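Local structure of EvdO2 (Micromonospora carbonacea, 4XAB) at residues A[28-33]-A[88-93]; A[40-45]-A[227-232]; A[72-77]-A[112-117]. The protein probably catalyses an oxidative cyclization in orthosomycin biosynthesis, as a metal-dependent oxygenase of the phytanoyl-CoA dioxygenase family. One frame throughout, in Å; residues are numbered along the deposited sequence. Where two conformers were deposited one is given.

The three contacts lie around two neighbouring strands of the curled antiparallel sheet, 226-234 and 110-118. Contact 3 adds strand 74-76 to the edge of strand 110-118. Contact 2 holds helix 32-45 on strand 226-234, and its centre is about 7 Å from that of contact 3. Contact 1 links the loop before helix 32-45 to helix 89-102, which packs on Leu231 of contact 2 through His90 and Phe91. Its centre is about 13 Å and 18 Å from the centres of contacts 2 and 3. Along the chain, both segments of contact 3 fall between those of contact 2, and those of contact 1 alternate with both. The sheet belongs to the double-stranded beta-helix that holds the nickel ion.

Contact 1 of 3, residues A[28-33]-A[88-93]; sequences QVASES and SPHFAR
His90 is the first residue of 88-93 to touch 28-33. Just before it, Ser88 is the N-cap of helix 89-102: its OG accepts a bond from Phe91 N, at 2.9 Å. The His90 ring brings its CD2 corner to the loop. CG lies anti to the backbone N (chi1 169°), which carries the ring across toward Val29 and Ala30. Val29 O lies at the ring edge, near the plane, 3.6 Å from His90 CD2. Ala30 CB packs obliquely against the ring, 3.8 Å from His90 CD2. His90 NE2 has its polar partner in Thr148 OG1.

Arg93 comes last and makes the polar link. Its chain bends at chi3, and Arg93 NH1 donates to Val29 O at 2.7 Å. The bond is bent, with 142° at the hydrogen, and the acceptor lies somewhat out of the guanidinium plane. Pro89 O sits over one face of that group. Arg93 NH1 also forms a salt bridge with Glu34, the link to helix 32-45 itself. The contact thus joins the loop leading into helix 32-45 to the first turns of helix 89-102, while Ala30 also rests on strand 139-149 and His90 on strand 226-234.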
loop_
_atom_site.group_PDB
_atom_site.type_symbol
_atom_site.label_atom_id
_atom_site.label_comp_id
_atom_site.label_asym_id
_atom_site.label_seq_id
_atom_site.Cartn_x
_atom_site.Cartn_y
_atom_site.Cartn_z
ATOM N N GLN A 28 5.967 4.193 14.573
ATOM C CA GLN A 28 4.765 4.890 15.002
ATOM C C GLN A 28 4.570 6.190 14.218
ATOM O O GLN A 28 5.058 7.245 14.624
ATOM C CB GLN A 28 4.826 5.187 16.505
ATOM C CG GLN A 28 3.557 5.849 17.062
ATOM C CD GLN A 28 2.788 4.971 18.040
ATOM O OE1 GLN A 28 3.356 4.426 18.985
ATOM N NE2 GLN A 28 1.477 4.826 17.808
ATOM N N VAL A 29 3.871 6.123 13.095
ATOM C CA VAL A 29 3.654 7.319 12.285
ATOM C C VAL A 29 2.297 7.958 12.621
ATOM O O VAL A 29 2.066 9.124 12.324
ATOM C CB VAL A 29 3.748 7.005 10.773
ATOM C CG1 VAL A 29 2.476 6.344 10.271
ATOM C CG2 VAL A 29 4.025 8.281 9.970
ATOM N N ALA A 30 1.410 7.178 13.231
ATOM C CA ALA A 30 0.127 7.670 13.709
ATOM C C ALA A 30 0.058 7.388 15.193
ATOM O O ALA A 30 0.429 6.303 15.633
ATOM C CB ALA A 30 -1.039 7.006 12.982
ATOM N N SER A 31 -0.400 8.370 15.962
ATOM C CA SER A 31 -0.532 8.207 17.404
ATOM C C SER A 31 -1.675 7.270 17.715
ATOM O O SER A 31 -2.503 6.994 16.852
ATOM C CB SER A 31 -0.788 9.545 18.078
ATOM O OG SER A 31 -2.104 9.983 17.766
ATOM N N GLU A 32 -1.740 6.820 18.963
ATOM C CA GLU A 32 -2.821 5.948 19.395
ATOM C C GLU A 32 -4.190 6.597 19.177
ATOM O O GLU A 32 -5.145 5.921 18.795
ATOM C CB GLU A 32 -2.636 5.568 20.865
ATOM C CG GLU A 32 -3.573 4.476 21.339
ATOM C CD GLU A 32 -3.229 3.983 22.728
ATOM O OE1 GLU A 32 -2.317 4.560 23.357
ATOM O OE2 GLU A 32 -3.871 3.016 23.189
ATOM N N SER A 33 -4.281 7.905 19.395
ATOM C CA SER A 33 -5.554 8.598 19.230
ATOM C C SER A 33 -5.900 8.773 17.750
ATOM O O SER A 33 -7.068 8.708 17.372
ATOM C CB SER A 33 -5.536 9.955 19.946
ATOM O OG SER A 33 -4.690 10.878 19.288
ATOM N N SER A 88 -5.526 16.122 7.980
ATOM C CA SER A 88 -4.966 15.634 9.238
ATOM C C SER A 88 -3.483 15.909 9.470
ATOM O O SER A 88 -2.705 16.036 8.527
ATOM C CB SER A 88 -5.193 14.130 9.334
ATOM O OG SER A 88 -4.359 13.440 8.419
ATOM N N PRO A 89 -3.084 15.983 10.748
ATOM C CA PRO A 89 -1.655 16.008 11.067
ATOM C C PRO A 89 -0.927 14.769 10.547
ATOM O O PRO A 89 0.265 14.864 10.247
ATOM C CB PRO A 89 -1.637 16.056 12.602
ATOM C CG PRO A 89 -2.931 16.731 12.961
ATOM C CD PRO A 89 -3.923 16.228 11.936
ATOM N N HIS A 90 -1.620 13.633 10.453
ATOM C CA HIS A 90 -1.000 12.402 9.957
ATOM C C HIS A 90 -0.678 12.553 8.474
ATOM O O HIS A 90 0.393 12.156 8.021
ATOM C CB HIS A 90 -1.901 11.179 10.184
ATOM C CG HIS A 90 -1.441 9.944 9.457
ATOM N ND1 HIS A 90 -1.932 9.585 8.220
ATOM C CD2 HIS A 90 -0.522 9.001 9.785
ATOM C CE1 HIS A 90 -1.348 8.467 7.821
ATOM N NE2 HIS A 90 -0.487 8.094 8.750
ATOM N N PHE A 91 -1.591 13.142 7.714
ATOM C CA PHE A 91 -1.298 13.372 6.305
ATOM C C PHE A 91 -0.077 14.276 6.155
ATOM O O PHE A 91 0.837 13.982 5.382
ATOM C CB PHE A 91 -2.483 13.998 5.571
ATOM C CG PHE A 91 -2.136 14.472 4.184
ATOM C CD1 PHE A 91 -2.150 13.590 3.115
ATOM C CD2 PHE A 91 -1.772 15.801 3.953
ATOM C CE1 PHE A 91 -1.820 14.021 1.842
ATOM C CE2 PHE A 91 -1.435 16.224 2.686
ATOM C CZ PHE A 91 -1.466 15.339 1.633
ATOM N N ALA A 92 -0.073 15.377 6.900
ATOM C CA ALA A 92 0.987 16.367 6.787
ATOM C C ALA A 92 2.327 15.748 7.150
ATOM O O ALA A 92 3.350 16.039 6.527
ATOM C CB ALA A 92 0.692 17.566 7.679
ATOM N N ARG A 93 2.298 14.897 8.175
ATOM C CA ARG A 93 3.468 14.207 8.679
ATOM C C ARG A 93 4.004 13.269 7.602
ATOM O O ARG A 93 5.210 13.205 7.348
ATOM C CB ARG A 93 3.091 13.430 9.956
ATOM C CG ARG A 93 4.220 12.855 10.773
ATOM C CD ARG A 93 3.664 12.175 12.048
ATOM N NE ARG A 93 2.764 13.063 12.797
ATOM C CZ ARG A 93 1.504 12.768 13.124
ATOM N NH1 ARG A 93 0.976 11.594 12.786
ATOM N NH2 ARG A 93 0.765 13.651 13.794
#

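Contact 2 of 3, residues A[40-45]-A[227-232]; sequences QAYDRL and RAYVLV
Tyr42 and Arg227 run past each other in opposite directions. The tyrosine points from helix 40-45 to strand 227-232, and the arginine reaches back. Their ring and guanidinium planes are 80° apart, so these groups do not stack. It is the aliphatic part of Arg227 that packs on the tyrosine: its CB lies 3.7 Å from Tyr42 CD2, in an oblique approach. At the far end of the ring, Tyr42 OH donates to Ala228 O at 2.7 Å. The hydroxyl sits well above the carbonyl plane. Tyr42 OH also lies at the edge of the Tyr229 ring, 3.2 Å from Tyr229 CB. A phenylalanine in place of Tyr42 would probably keep the packing on Arg227 but leave Ala228 O without this donor.

Asp43 faces the guanidinium end of Arg227. The arginine chain bends at chi3 (-70°), which brings NH1 round toward the acid. The two flat groups are tilted only moderately against each other, and Asp43 OD1 forms a long salt bridge to Arg227 NH1, at 3.7 Å. Water 1 fills the link, donating to Asp43 OD1 at 2.7 Å and accepting from Arg227 NH1 at 2.9 Å. Arg227 NH2 has a second acid partner, Asp151. Helix and strand axes cross at 100°. The arrangement is a helix lying across the outside of a double-stranded beta-helix, the fold of the phytanoyl-CoA dioxygenase family and the wider cupin clan.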
loop_
_atom_site.group_PDB
_atom_site.type_symbol
_atom_site.label_atom_id
_atom_site.label_comp_id
_atom_site.label_asym_id
_atom_site.label_seq_id
_atom_site.Cartn_x
_atom_site.Cartn_y
_atom_site.Cartn_z
ATOM N N GLN A 40 -12.511 4.233 13.722
ATOM C CA GLN A 40 -13.913 4.628 13.699
ATOM C C GLN A 40 -14.359 4.986 12.289
ATOM O O GLN A 40 -15.469 4.646 11.875
ATOM C CB GLN A 40 -14.155 5.806 14.640
ATOM C CG GLN A 40 -14.031 5.452 16.109
ATOM C CD GLN A 40 -14.192 6.662 17.008
ATOM O OE1 GLN A 40 -13.608 7.718 16.758
ATOM N NE2 GLN A 40 -14.997 6.518 18.052
ATOM N N ALA A 41 -13.489 5.669 11.553
ATOM C CA ALA A 41 -13.767 6.000 10.160
ATOM C C ALA A 41 -13.912 4.749 9.290
ATOM O O ALA A 41 -14.785 4.685 8.421
ATOM C CB ALA A 41 -12.678 6.903 9.607
ATOM N N TYR A 42 -13.054 3.758 9.520
ATOM C CA TYR A 42 -13.116 2.511 8.762
ATOM C C TYR A 42 -14.358 1.702 9.122
ATOM O O TYR A 42 -14.914 1.007 8.273
ATOM C CB TYR A 42 -11.859 1.671 8.996
ATOM C CG TYR A 42 -10.730 1.970 8.033
ATOM C CD1 TYR A 42 -10.270 3.272 7.855
ATOM C CD2 TYR A 42 -10.107 0.949 7.310
ATOM C CE1 TYR A 42 -9.227 3.555 6.984
ATOM C CE2 TYR A 42 -9.060 1.229 6.419
ATOM C CZ TYR A 42 -8.629 2.536 6.264
ATOM O OH TYR A 42 -7.596 2.839 5.392
ATOM N N ASP A 43 -14.784 1.787 10.381
ATOM C CA ASP A 43 -16.012 1.117 10.828
ATOM C C ASP A 43 -17.212 1.521 9.968
ATOM O O ASP A 43 -18.147 0.734 9.757
ATOM C CB ASP A 43 -16.305 1.440 12.299
ATOM C CG ASP A 43 -15.450 0.631 13.267
ATOM O OD1 ASP A 43 -14.835 -0.373 12.841
ATOM O OD2 ASP A 43 -15.411 0.991 14.463
ATOM N N ARG A 44 -17.179 2.761 9.487
ATOM C CA ARG A 44 -18.259 3.298 8.669
ATOM C C ARG A 44 -17.992 3.129 7.174
ATOM O O ARG A 44 -18.925 2.925 6.398
ATOM C CB ARG A 44 -18.496 4.773 9.003
ATOM C CG ARG A 44 -19.652 5.401 8.231
ATOM C CD ARG A 44 -20.939 4.585 8.367
ATOM N NE ARG A 44 -21.794 5.081 9.442
ATOM C CZ ARG A 44 -22.674 6.066 9.297
ATOM N NH1 ARG A 44 -22.812 6.662 8.121
ATOM N NH2 ARG A 44 -23.416 6.458 10.327
ATOM N N LEU A 45 -16.724 3.202 6.771
ATOM C CA LEU A 45 -16.348 3.014 5.367
ATOM C C LEU A 45 -16.545 1.574 4.920
ATOM O O LEU A 45 -16.948 1.309 3.784
ATOM C CB LEU A 45 -14.889 3.404 5.136
ATOM C CG LEU A 45 -14.523 4.871 4.938
ATOM C CD1 LEU A 45 -13.009 5.004 4.830
ATOM C CD2 LEU A 45 -15.215 5.424 3.698
ATOM N N ARG A 227 -6.584 -3.667 8.863
ATOM C CA ARG A 227 -6.836 -2.461 8.075
ATOM C C ARG A 227 -5.578 -1.642 7.852
ATOM O O ARG A 227 -4.745 -1.504 8.741
ATOM C CB ARG A 227 -7.898 -1.605 8.768
ATOM C CG ARG A 227 -9.218 -2.343 8.962
ATOM C CD ARG A 227 -10.036 -1.758 10.105
ATOM N NE ARG A 227 -9.449 -2.011 11.421
ATOM C CZ ARG A 227 -10.025 -1.648 12.567
ATOM N NH1 ARG A 227 -11.193 -1.016 12.548
ATOM N NH2 ARG A 227 -9.436 -1.911 13.730
ATOM N N ALA A 228 -5.442 -1.092 6.651
ATOM C CA ALA A 228 -4.312 -0.228 6.347
ATOM C C ALA A 228 -4.823 1.001 5.633
ATOM O O ALA A 228 -5.800 0.934 4.885
ATOM C CB ALA A 228 -3.274 -0.960 5.489
ATOM N N TYR A 229 -4.176 2.132 5.885
ATOM C CA TYR A 229 -4.471 3.363 5.181
ATOM C C TYR A 229 -3.206 3.738 4.434
ATOM O O TYR A 229 -2.146 3.912 5.039
ATOM C CB TYR A 229 -4.898 4.470 6.138
ATOM C CG TYR A 229 -5.112 5.819 5.490
ATOM C CD1 TYR A 229 -6.089 5.997 4.518
ATOM C CD2 TYR A 229 -4.357 6.922 5.867
ATOM C CE1 TYR A 229 -6.299 7.228 3.933
ATOM C CE2 TYR A 229 -4.564 8.163 5.286
ATOM C CZ TYR A 229 -5.534 8.309 4.324
ATOM O OH TYR A 229 -5.749 9.534 3.736
ATOM N N VAL A 230 -3.309 3.820 3.116
ATOM C CA VAL A 230 -2.132 3.996 2.286
ATOM C C VAL A 230 -2.148 5.388 1.680
ATOM O O VAL A 230 -3.153 5.814 1.115
ATOM C CB VAL A 230 -2.063 2.940 1.150
ATOM C CG1 VAL A 230 -0.786 3.114 0.358
ATOM C CG2 VAL A 230 -2.137 1.524 1.723
ATOM N N LEU A 231 -1.038 6.105 1.811
ATOM C CA LEU A 231 -0.886 7.382 1.131
ATOM C C LEU A 231 0.199 7.238 0.089
ATOM O O LEU A 231 1.278 6.724 0.366
ATOM C CB LEU A 231 -0.541 8.487 2.124
ATOM C CG LEU A 231 -1.711 8.957 2.981
ATOM C CD1 LEU A 231 -1.189 9.782 4.157
ATOM C CD2 LEU A 231 -2.675 9.778 2.115
ATOM N N VAL A 232 -0.114 7.658 -1.129
ATOM C CA VAL A 232 0.831 7.631 -2.230
ATOM C C VAL A 232 1.283 9.047 -2.554
ATOM O O VAL A 232 0.465 9.934 -2.655
ATOM C CB VAL A 232 0.195 6.989 -3.462
ATOM C CG1 VAL A 232 1.123 7.108 -4.658
ATOM C CG2 VAL A 232 -0.157 5.538 -3.145
HETATM O O HOH W 1 -13.381 -0.843 10.599
HETATM O O HOH W 2 -12.908 -0.237 15.297
#

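Contact 3 of 3, residues A[72-77]-A[112-117]; sequences LPQIIK and YGHAIL
Ile75 and Ala115 form the central antiparallel hydrogen-bonded pair. Ile75 N donates to Ala115 O at 2.8 Å, and Ala115 N returns a nearly straight bond to Ile75 O at 2.9 Å, with 178° at the hydrogen. The ladder goes on at both ends. Leu117 N binds Pro73 O, and Lys77 N binds Gly113 O; the latter bond is more bent, at 138°, where the short strand 74-76 ends.

Gln74, Ile76, His114 and Ile116 turn their side chains to one face of the sheet. The amide of Gln74 and the ring of His114 lie almost coplanar, and the amide meets the ring at its edge. His114 CG is anti to the backbone N (chi1 180°), which brings the ring across to the neighbouring strand, with CD2 3.5 Å from Ile75 O. Ile116 CG1 covers one face of the same ring, offset toward its rim. Beyond Ile116, its CG2 packs on Leu72 CD2 at 3.7 Å. At the other end, Ile76 CD1 approaches the Tyr112 ring obliquely, 3.9 Å from CE2. The extended Lys77 chain crosses Tyr112 at about a right angle, with CE 3.8 Å from Tyr112 CB.

The other face carries Ile75 and Ala115, whose CB atoms are 4.2 Å apart. Helix 32-45 covers it, with Leu45 on Ile75 and Tyr42 on Ala115. Strand 226-234 positions strand 110-118 from its other edge through backbone bonds, including those of Val230 with His114 and Ala228 with Ile116. The side chain of His114 is about 7 Å from the nickel ion, which is bound by His129, Asp131 and His215. This edge pairing extends a sheet of the double-stranded beta-helix beside its metal site.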
loop_
_atom_site.group_PDB
_atom_site.type_symbol
_atom_site.label_atom_id
_atom_site.label_comp_id
_atom_site.label_asym_id
_atom_site.label_seq_id
_atom_site.Cartn_x
_atom_site.Cartn_y
_atom_site.Cartn_z
ATOM N N LEU A 72 -9.906 -8.327 -2.630
ATOM C CA LEU A 72 -9.553 -7.677 -1.382
ATOM C C LEU A 72 -10.397 -6.420 -1.228
ATOM O O LEU A 72 -10.381 -5.564 -2.104
ATOM C CB LEU A 72 -8.066 -7.332 -1.376
ATOM C CG LEU A 72 -7.454 -6.837 -0.076
ATOM C CD1 LEU A 72 -7.588 -7.911 0.981
ATOM C CD2 LEU A 72 -5.996 -6.480 -0.320
ATOM N N PRO A 73 -11.153 -6.309 -0.130
ATOM C CA PRO A 73 -11.949 -5.095 0.077
ATOM C C PRO A 73 -11.081 -3.843 0.098
ATOM O O PRO A 73 -10.149 -3.738 0.899
ATOM C CB PRO A 73 -12.601 -5.332 1.448
ATOM C CG PRO A 73 -12.656 -6.808 1.567
ATOM C CD PRO A 73 -11.409 -7.317 0.917
ATOM N N GLN A 74 -11.375 -2.900 -0.780
ATOM C CA GLN A 74 -10.587 -1.683 -0.813
ATOM C C GLN A 74 -11.356 -0.517 -1.391
ATOM O O GLN A 74 -12.281 -0.688 -2.185
ATOM C CB GLN A 74 -9.282 -1.909 -1.590
ATOM C CG GLN A 74 -9.424 -2.502 -2.966
ATOM C CD GLN A 74 -8.173 -3.253 -3.397
ATOM O OE1 GLN A 74 -8.239 -4.416 -3.793
ATOM N NE2 GLN A 74 -7.026 -2.590 -3.316
ATOM N N ILE A 75 -10.974 0.674 -0.955
ATOM C CA ILE A 75 -11.579 1.909 -1.424
ATOM C C ILE A 75 -10.496 2.829 -1.968
ATOM O O ILE A 75 -9.619 3.262 -1.229
ATOM C CB ILE A 75 -12.349 2.620 -0.297
ATOM C CG1 ILE A 75 -13.447 1.705 0.252
ATOM C CG2 ILE A 75 -12.936 3.922 -0.789
ATOM C CD1 ILE A 75 -14.021 2.156 1.575
ATOM N N ILE A 76 -10.538 3.107 -3.265
ATOM C CA ILE A 76 -9.588 4.047 -3.842
ATOM C C ILE A 76 -10.044 5.465 -3.499
ATOM O O ILE A 76 -11.228 5.786 -3.583
ATOM C CB ILE A 76 -9.444 3.866 -5.369
ATOM C CG1 ILE A 76 -8.433 4.862 -5.939
ATOM C CG2 ILE A 76 -10.787 4.004 -6.062
ATOM C CD1 ILE A 76 -7.061 4.766 -5.300
ATOM N N LYS A 77 -9.097 6.298 -3.082
ATOM C CA LYS A 77 -9.368 7.677 -2.677
ATOM C C LYS A 77 -10.517 7.813 -1.673
ATOM O O LYS A 77 -11.509 8.489 -1.946
ATOM C CB LYS A 77 -9.640 8.537 -3.915
ATOM C CG LYS A 77 -8.406 8.727 -4.763
ATOM C CD LYS A 77 -8.713 9.435 -6.080
ATOM C CE LYS A 77 -7.435 9.679 -6.869
ATOM N NZ LYS A 77 -7.698 9.995 -8.299
ATOM N N TYR A 112 -2.581 10.745 -3.241
ATOM C CA TYR A 112 -3.936 10.263 -3.022
ATOM C C TYR A 112 -3.927 9.183 -1.946
ATOM O O TYR A 112 -2.869 8.652 -1.581
ATOM C CB TYR A 112 -4.554 9.729 -4.322
ATOM C CG TYR A 112 -3.811 8.563 -4.930
ATOM C CD1 TYR A 112 -2.771 8.771 -5.832
ATOM C CD2 TYR A 112 -4.151 7.251 -4.607
ATOM C CE1 TYR A 112 -2.084 7.708 -6.384
ATOM C CE2 TYR A 112 -3.468 6.179 -5.160
ATOM C CZ TYR A 112 -2.442 6.419 -6.050
ATOM O OH TYR A 112 -1.762 5.362 -6.601
ATOM N N GLY A 113 -5.113 8.859 -1.446
ATOM C CA GLY A 113 -5.261 7.877 -0.385
ATOM C C GLY A 113 -5.787 6.563 -0.923
ATOM O O GLY A 113 -6.296 6.488 -2.037
ATOM N N HIS A 114 -5.667 5.514 -0.124
ATOM C CA HIS A 114 -6.132 4.198 -0.525
ATOM C C HIS A 114 -6.413 3.402 0.756
ATOM O O HIS A 114 -5.542 3.280 1.614
ATOM C CB HIS A 114 -5.089 3.510 -1.422
ATOM C CG HIS A 114 -5.479 2.138 -1.879
ATOM N ND1 HIS A 114 -4.556 1.211 -2.317
ATOM C CD2 HIS A 114 -6.689 1.538 -1.976
ATOM C CE1 HIS A 114 -5.181 0.096 -2.654
ATOM N NE2 HIS A 114 -6.475 0.269 -2.460
ATOM N N ALA A 115 -7.636 2.896 0.888
ATOM C CA ALA A 115 -8.031 2.162 2.085
ATOM C C ALA A 115 -8.172 0.687 1.775
ATOM O O ALA A 115 -8.730 0.305 0.741
ATOM C CB ALA A 115 -9.324 2.712 2.649
ATOM N N ILE A 116 -7.665 -0.135 2.684
ATOM C CA ILE A 116 -7.680 -1.578 2.528
ATOM C C ILE A 116 -8.161 -2.220 3.811
ATOM O O ILE A 116 -7.723 -1.843 4.898
ATOM C CB ILE A 116 -6.278 -2.134 2.193
ATOM C CG1 ILE A 116 -5.751 -1.534 0.894
ATOM C CG2 ILE A 116 -6.304 -3.670 2.129
ATOM C CD1 ILE A 116 -4.258 -1.720 0.733
ATOM N N LEU A 117 -9.079 -3.176 3.687
ATOM C CA LEU A 117 -9.428 -4.027 4.815
ATOM C C LEU A 117 -9.290 -5.488 4.391
ATOM O O LEU A 117 -9.921 -5.912 3.428
ATOM C CB LEU A 117 -10.851 -3.720 5.305
ATOM C CG LEU A 117 -11.369 -4.449 6.548
ATOM C CD1 LEU A 117 -12.421 -3.604 7.235
ATOM C CD2 LEU A 117 -11.947 -5.816 6.196
#